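Local coordinates for nuclease-like protein (Chaetomium thermophilum, PDB 6GRB), which probably acts as a structure-selective junction-resolving endonuclease of the GEN1 family that cleaves four-way DNA junctions and 5'-flaps, at residues Ser53-Tyr62 / Leu306-Trp316. Numbering follows the deposited sequence.
Sequences SNPAIRTLFY and LREFTRETFDW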
ATOM      1  N   SER A  53      17.113   9.398  17.812  1.00 72.81           N
ATOM      2  CA  SER A  53      17.700  10.014  16.625  1.00 72.20           C
ATOM      3  C   SER A  53      16.910   9.582  15.401  1.00 71.78           C
ATOM      4  O   SER A  53      16.680   8.382  15.197  1.00 71.84           O
ATOM      5  CB  SER A  53      19.169   9.620  16.455  1.00 72.30           C
ATOM      6  OG  SER A  53      19.887   9.839  17.654  1.00 72.82           O
ATOM      7  N   ASN A  54      16.500  10.568  14.590  1.00 69.90           N
ATOM      8  CA  ASN A  54      15.698  10.394  13.381  1.00 69.50           C
ATOM      9  C   ASN A  54      14.466   9.525  13.632  1.00 69.79           C
ATOM     10  O   ASN A  54      14.363   8.434  13.052  1.00 69.56           O
ATOM     11  CB  ASN A  54      16.539   9.791  12.246  1.00 69.07           C
ATOM     12  CG  ASN A  54      17.686  10.703  11.803  1.00 69.02           C
ATOM     13  OD1 ASN A  54      18.544  11.054  12.604  1.00 69.36           O
ATOM     14  ND2 ASN A  54      17.716  11.052  10.519  1.00 68.68           N
ATOM     15  N   PRO A  55      13.504   9.984  14.451  1.00 72.55           N
ATOM     16  CA  PRO A  55      12.325   9.152  14.717  1.00 73.16           C
ATOM     17  C   PRO A  55      11.425   8.972  13.512  1.00 72.74           C
ATOM     18  O   PRO A  55      10.842   7.898  13.368  1.00 72.69           O
ATOM     19  CB  PRO A  55      11.624   9.901  15.857  1.00 74.11           C
ATOM     20  CG  PRO A  55      11.961  11.327  15.615  1.00 73.80           C
ATOM     21  CD  PRO A  55      13.397  11.295  15.120  1.00 72.92           C
ATOM     22  N   ALA A  56      11.311   9.972  12.632  1.00 70.09           N
ATOM     23  CA  ALA A  56      10.510   9.863  11.414  1.00 69.63           C
ATOM     24  C   ALA A  56      10.935   8.670  10.561  1.00 68.70           C
ATOM     25  O   ALA A  56      10.087   8.037   9.917  1.00 68.39           O
ATOM     26  CB  ALA A  56      10.598  11.144  10.615  1.00 69.55           C
ATOM     27  N   ILE A  57      12.209   8.288  10.614  1.00 66.43           N
ATOM     28  CA  ILE A  57      12.691   7.236   9.732  1.00 65.81           C
ATOM     29  C   ILE A  57      13.062   5.967  10.484  1.00 66.19           C
ATOM     30  O   ILE A  57      13.117   4.878   9.861  1.00 65.88           O
ATOM     31  CB  ILE A  57      13.846   7.798   8.870  1.00 65.51           C
ATOM     32  CG1 ILE A  57      14.377   6.868   7.787  1.00 65.20           C
ATOM     33  CG2 ILE A  57      15.032   8.239   9.712  1.00 65.98           C
ATOM     34  CD1 ILE A  57      15.253   7.626   6.836  1.00 65.26           C
ATOM     35  N   ARG A  58      13.180   6.049  11.828  1.00 68.33           N
ATOM     36  CA  ARG A  58      13.051   4.890  12.700  1.00 69.07           C
ATOM     37  C   ARG A  58      11.712   4.207  12.464  1.00 68.70           C
ATOM     38  O   ARG A  58      11.659   2.985  12.301  1.00 68.54           O
ATOM     39  CB  ARG A  58      13.223   5.283  14.158  1.00 70.00           C
ATOM     40  CG  ARG A  58      14.059   4.304  14.971  1.00 70.41           C
ATOM     41  CD  ARG A  58      14.474   4.900  16.306  1.00 70.94           C
ATOM     42  NE  ARG A  58      13.350   5.492  17.034  1.00 71.48           N
ATOM     43  CZ  ARG A  58      13.369   6.674  17.652  1.00 71.65           C
ATOM     44  NH1 ARG A  58      14.457   7.435  17.647  1.00 71.21           N
ATOM     45  NH2 ARG A  58      12.290   7.100  18.289  1.00 72.34           N
ATOM     46  N   THR A  59      10.618   4.974  12.402  1.00 68.00           N
ATOM     47  CA  THR A  59       9.327   4.307  12.246  1.00 67.98           C
ATOM     48  C   THR A  59       9.159   3.754  10.839  1.00 66.91           C
ATOM     49  O   THR A  59       8.477   2.738  10.649  1.00 66.77           O
ATOM     50  CB  THR A  59       8.154   5.227  12.618  1.00 68.77           C
ATOM     51  OG1 THR A  59       7.930   6.186  11.593  1.00 68.36           O
ATOM     52  CG2 THR A  59       8.445   5.958  13.883  1.00 69.75           C
ATOM     53  N   LEU A  60       9.781   4.393   9.848  1.00 61.56           N
ATOM     54  CA  LEU A  60       9.840   3.821   8.504  1.00 60.69           C
ATOM     55  C   LEU A  60      10.589   2.490   8.520  1.00 60.61           C
ATOM     56  O   LEU A  60      10.153   1.504   7.924  1.00 60.20           O
ATOM     57  CB  LEU A  60      10.510   4.834   7.568  1.00 60.39           C
ATOM     58  CG  LEU A  60      10.284   4.726   6.073  1.00 59.85           C
ATOM     59  CD1 LEU A  60       8.898   5.220   5.743  1.00 59.99           C
ATOM     60  CD2 LEU A  60      11.332   5.498   5.302  1.00 59.86           C
ATOM     61  N   PHE A  61      11.728   2.459   9.219  1.00 57.91           N
ATOM     62  CA  PHE A  61      12.448   1.221   9.498  1.00 58.46           C
ATOM     63  C   PHE A  61      11.515   0.145  10.068  1.00 58.50           C
ATOM     64  O   PHE A  61      11.490  -0.987   9.578  1.00 58.35           O
ATOM     65  CB  PHE A  61      13.617   1.531  10.456  1.00 59.56           C
ATOM     66  CG  PHE A  61      14.377   0.320  10.918  1.00 60.60           C
ATOM     67  CD1 PHE A  61      13.994  -0.361  12.060  1.00 60.91           C
ATOM     68  CD2 PHE A  61      15.482  -0.136  10.217  1.00 60.92           C
ATOM     69  CE1 PHE A  61      14.685  -1.485  12.482  1.00 61.65           C
ATOM     70  CE2 PHE A  61      16.165  -1.261  10.630  1.00 61.79           C
ATOM     71  CZ  PHE A  61      15.770  -1.934  11.757  1.00 62.09           C
ATOM     72  N   TYR A  62      10.728   0.486  11.095  1.00 64.89           N
ATOM     73  CA  TYR A  62       9.869  -0.511  11.726  1.00 65.33           C
ATOM     74  C   TYR A  62       8.767  -0.992  10.774  1.00 64.59           C
ATOM     75  O   TYR A  62       8.481  -2.189  10.719  1.00 64.63           O
ATOM     76  CB  TYR A  62       9.302   0.038  13.039  1.00 66.42           C
ATOM     77  CG  TYR A  62      10.310   0.085  14.177  1.00 67.32           C
ATOM     78  CD1 TYR A  62      10.888  -1.083  14.669  1.00 67.91           C
ATOM     79  CD2 TYR A  62      10.675   1.291  14.765  1.00 67.68           C
ATOM     80  CE1 TYR A  62      11.803  -1.063  15.698  1.00 68.80           C
ATOM     81  CE2 TYR A  62      11.599   1.330  15.809  1.00 68.48           C
ATOM     82  CZ  TYR A  62      12.160   0.142  16.270  1.00 69.02           C
ATOM     83  OH  TYR A  62      13.067   0.163  17.309  1.00 69.81           O
ATOM     84  N   LEU A 306      22.531  -2.562   7.036  1.00 62.48           N
ATOM     85  CA  LEU A 306      21.599  -2.116   8.068  1.00 60.35           C
ATOM     86  C   LEU A 306      22.291  -1.901   9.404  1.00 60.74           C
ATOM     87  O   LEU A 306      21.894  -1.002  10.159  1.00 59.43           O
ATOM     88  CB  LEU A 306      20.461  -3.122   8.232  1.00 59.51           C
ATOM     89  CG  LEU A 306      19.314  -2.998   7.241  1.00 58.22           C
ATOM     90  CD1 LEU A 306      18.284  -4.139   7.475  1.00 57.63           C
ATOM     91  CD2 LEU A 306      18.670  -1.641   7.365  1.00 56.57           C
ATOM     92  N   ARG A 307      23.316  -2.705   9.729  1.00 63.98           N
ATOM     93  CA  ARG A 307      24.037  -2.443  10.973  1.00 64.42           C
ATOM     94  C   ARG A 307      24.768  -1.105  10.923  1.00 64.19           C
ATOM     95  O   ARG A 307      24.702  -0.333  11.882  1.00 63.25           O
ATOM     96  CB  ARG A 307      25.008  -3.562  11.302  1.00 66.68           C
ATOM     97  CG  ARG A 307      25.809  -3.256  12.562  1.00 67.15           C
ATOM     98  CD  ARG A 307      24.928  -3.286  13.818  1.00 65.80           C
ATOM     99  NE  ARG A 307      25.614  -2.705  14.976  1.00 66.01           N
ATOM    100  CZ  ARG A 307      25.232  -1.594  15.602  1.00 64.60           C
ATOM    101  NH1 ARG A 307      25.930  -1.141  16.627  1.00 64.96           N
ATOM    102  NH2 ARG A 307      24.145  -0.939  15.218  1.00 62.94           N
ATOM    103  N   GLU A 308      25.434  -0.789   9.808  1.00 62.62           N
ATOM    104  CA  GLU A 308      26.063   0.531   9.693  1.00 62.14           C
ATOM    105  C   GLU A 308      25.021   1.651   9.656  1.00 59.88           C
ATOM    106  O   GLU A 308      25.199   2.684  10.318  1.00 59.08           O
ATOM    107  CB  GLU A 308      26.970   0.600   8.462  1.00 63.54           C
ATOM    108  N   PHE A 309      23.916   1.459   8.915  1.00 64.03           N
ATOM    109  CA  PHE A 309      22.860   2.474   8.862  1.00 62.05           C
ATOM    110  C   PHE A 309      22.297   2.801  10.254  1.00 61.12           C
ATOM    111  O   PHE A 309      22.155   3.980  10.611  1.00 60.27           O
ATOM    112  CB  PHE A 309      21.734   2.018   7.934  1.00 61.31           C
ATOM    113  CG  PHE A 309      20.641   3.047   7.735  1.00 59.53           C
ATOM    114  CD1 PHE A 309      19.583   3.139   8.627  1.00 58.50           C
ATOM    115  CD2 PHE A 309      20.665   3.901   6.636  1.00 59.18           C
ATOM    116  CE1 PHE A 309      18.580   4.065   8.449  1.00 57.29           C
ATOM    117  CE2 PHE A 309      19.649   4.837   6.435  1.00 57.78           C
ATOM    118  CZ  PHE A 309      18.605   4.924   7.351  1.00 56.90           C
ATOM    119  N   THR A 310      21.955   1.771  11.045  1.00 60.73           N
ATOM    120  CA  THR A 310      21.312   2.009  12.337  1.00 60.08           C
ATOM    121  C   THR A 310      22.271   2.617  13.349  1.00 60.62           C
ATOM    122  O   THR A 310      21.850   3.433  14.190  1.00 59.97           O
ATOM    123  CB  THR A 310      20.723   0.713  12.900  1.00 60.42           C
ATOM    124  OG1 THR A 310      21.754  -0.270  13.055  1.00 61.92           O
ATOM    125  CG2 THR A 310      19.624   0.182  11.988  1.00 59.72           C
ATOM    126  N   ARG A 311      23.555   2.227  13.292  1.00 61.48           N
ATOM    127  CA  ARG A 311      24.580   2.884  14.093  1.00 62.00           C
ATOM    128  C   ARG A 311      24.635   4.382  13.798  1.00 61.07           C
ATOM    129  O   ARG A 311      24.684   5.211  14.721  1.00 60.69           O
ATOM    130  CB  ARG A 311      25.934   2.218  13.833  1.00 63.75           C
ATOM    131  CG  ARG A 311      27.094   2.715  14.717  1.00 64.44           C
ATOM    132  CD  ARG A 311      28.468   2.341  14.163  1.00 66.12           C
ATOM    133  NE  ARG A 311      28.520   0.974  13.625  1.00 67.48           N
ATOM    134  CZ  ARG A 311      28.643  -0.130  14.367  1.00 68.52           C
ATOM    135  NH1 ARG A 311      28.704  -0.045  15.699  1.00 68.29           N
ATOM    136  NH2 ARG A 311      28.699  -1.324  13.787  1.00 69.88           N
ATOM    137  N   GLU A 312      24.616   4.761  12.516  1.00 62.65           N
ATOM    138  CA  GLU A 312      24.803   6.174  12.184  1.00 61.98           C
ATOM    139  C   GLU A 312      23.523   6.978  12.362  1.00 60.58           C
ATOM    140  O   GLU A 312      23.565   8.132  12.813  1.00 60.17           O
ATOM    141  CB  GLU A 312      25.322   6.334  10.752  1.00 62.37           C
ATOM    142  N   THR A 313      22.377   6.391  12.028  1.00 63.72           N
ATOM    143  CA  THR A 313      21.139   7.163  12.017  1.00 62.63           C
ATOM    144  C   THR A 313      20.354   7.064  13.322  1.00 62.52           C
ATOM    145  O   THR A 313      19.762   8.055  13.757  1.00 62.11           O
ATOM    146  CB  THR A 313      20.266   6.721  10.841  1.00 62.09           C
ATOM    147  OG1 THR A 313      21.110   6.436   9.717  1.00 62.62           O
ATOM    148  CG2 THR A 313      19.258   7.827  10.475  1.00 61.20           C
ATOM    149  N   PHE A 314      20.327   5.906  13.970  1.00 62.58           N
ATOM    150  CA  PHE A 314      19.526   5.768  15.176  1.00 62.66           C
ATOM    151  C   PHE A 314      20.373   5.849  16.429  1.00 63.36           C
ATOM    152  O   PHE A 314      19.823   5.868  17.540  1.00 63.58           O
ATOM    153  CB  PHE A 314      18.740   4.451  15.144  1.00 62.84           C
ATOM    154  CG  PHE A 314      17.900   4.277  13.907  1.00 62.17           C
ATOM    155  CD1 PHE A 314      17.403   5.384  13.218  1.00 61.45           C
ATOM    156  CD2 PHE A 314      17.601   3.001  13.422  1.00 62.35           C
ATOM    157  CE1 PHE A 314      16.625   5.224  12.075  1.00 60.87           C
ATOM    158  CE2 PHE A 314      16.822   2.841  12.287  1.00 61.73           C
ATOM    159  CZ  PHE A 314      16.337   3.946  11.614  1.00 60.97           C
ATOM    160  N   ASP A 315      21.673   5.827  16.241  1.00 64.93           N
ATOM    161  CA  ASP A 315      22.609   5.830  17.319  1.00 65.70           C
ATOM    162  C   ASP A 315      22.619   4.495  18.022  1.00 66.54           C
ATOM    163  O   ASP A 315      22.942   4.410  19.173  1.00 67.10           O
ATOM    164  CB  ASP A 315      22.346   6.960  18.282  1.00 65.39           C
ATOM    165  CG  ASP A 315      23.455   7.957  18.293  1.00 65.50           C
ATOM    166  OD1 ASP A 315      23.184   9.132  18.100  1.00 65.23           O
ATOM    167  OD2 ASP A 315      24.604   7.566  18.469  1.00 65.97           O
ATOM    168  N   TRP A 316      22.202   3.455  17.330  1.00 63.28           N
ATOM    169  CA  TRP A 316      22.272   2.096  17.869  1.00 64.21           C
ATOM    170  C   TRP A 316      23.740   1.668  17.871  1.00 65.43           C
ATOM    171  O   TRP A 316      24.203   0.853  17.063  1.00 66.18           O
ATOM    172  CB  TRP A 316      21.400   1.130  17.073  1.00 64.01           C
ATOM    173  CG  TRP A 316      19.914   1.419  17.152  1.00 63.10           C
ATOM    174  CD1 TRP A 316      19.294   2.418  17.870  1.00 62.67           C
ATOM    175  CD2 TRP A 316      18.869   0.705  16.488  1.00 62.72           C
ATOM    176  NE1 TRP A 316      17.933   2.366  17.682  1.00 62.23           N
ATOM    177  CE2 TRP A 316      17.645   1.318  16.844  1.00 62.18           C
ATOM    178  CE3 TRP A 316      18.847  -0.392  15.620  1.00 62.89           C
ATOM    179  CZ2 TRP A 316      16.416   0.871  16.355  1.00 61.82           C
ATOM    180  CZ3 TRP A 316      17.621  -0.837  15.141  1.00 62.32           C
ATOM    181  CH2 TRP A 316      16.425  -0.206  15.517  1.00 61.78           C
TER
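Phe61 and Phe314 meet between two nearly antiparallel helix segments, 55-62 and 306-313, whose axes pass 11.7 Å apart at 153°; the chains come nearest where Ser53, small enough to allow it, meets Phe314. That spacing leaves room for large rings. Phe314 turns its edge to a face of Phe61 in an offset edge-to-face pair, Phe314 CE2 lying 3.8 Å from Phe61 CG. Trp316 also directs the edge of its six-membered ring at a Phe61 face, with planes at 88°, and lays its own indole face over Phe314 CD2; a flat phenylalanine suits position 61 because its faces receive both edges. Phe61 reaches this cluster because its CG stands anti to the backbone N (chi1 175°), and Leu306 CD2 closes in at its edge. Over one face of Phe314, the aliphatic CG of Arg58 sits 3.8 Å from the ring centroid, almost on the normal, a CH-pi contact; a long arginine fits because its guanidinium can carry on to the carbonyl of Gly51. Cutting Phe314 back to an alanine is likely to open a gap next to Arg58 CG and deprive the Phe61 face and Trp316 indole of their partner. Thr313 offers its methyl CG2 to Asn54 CG (3.5 Å), and Ser53 OG adds one weak hydrogen bond to Asp315 OD1 (3.4 Å). Cohesion is thus mainly aromatic and apolar, joining a helix of the XPG N-terminal region to one far along the chain, away from the metal site.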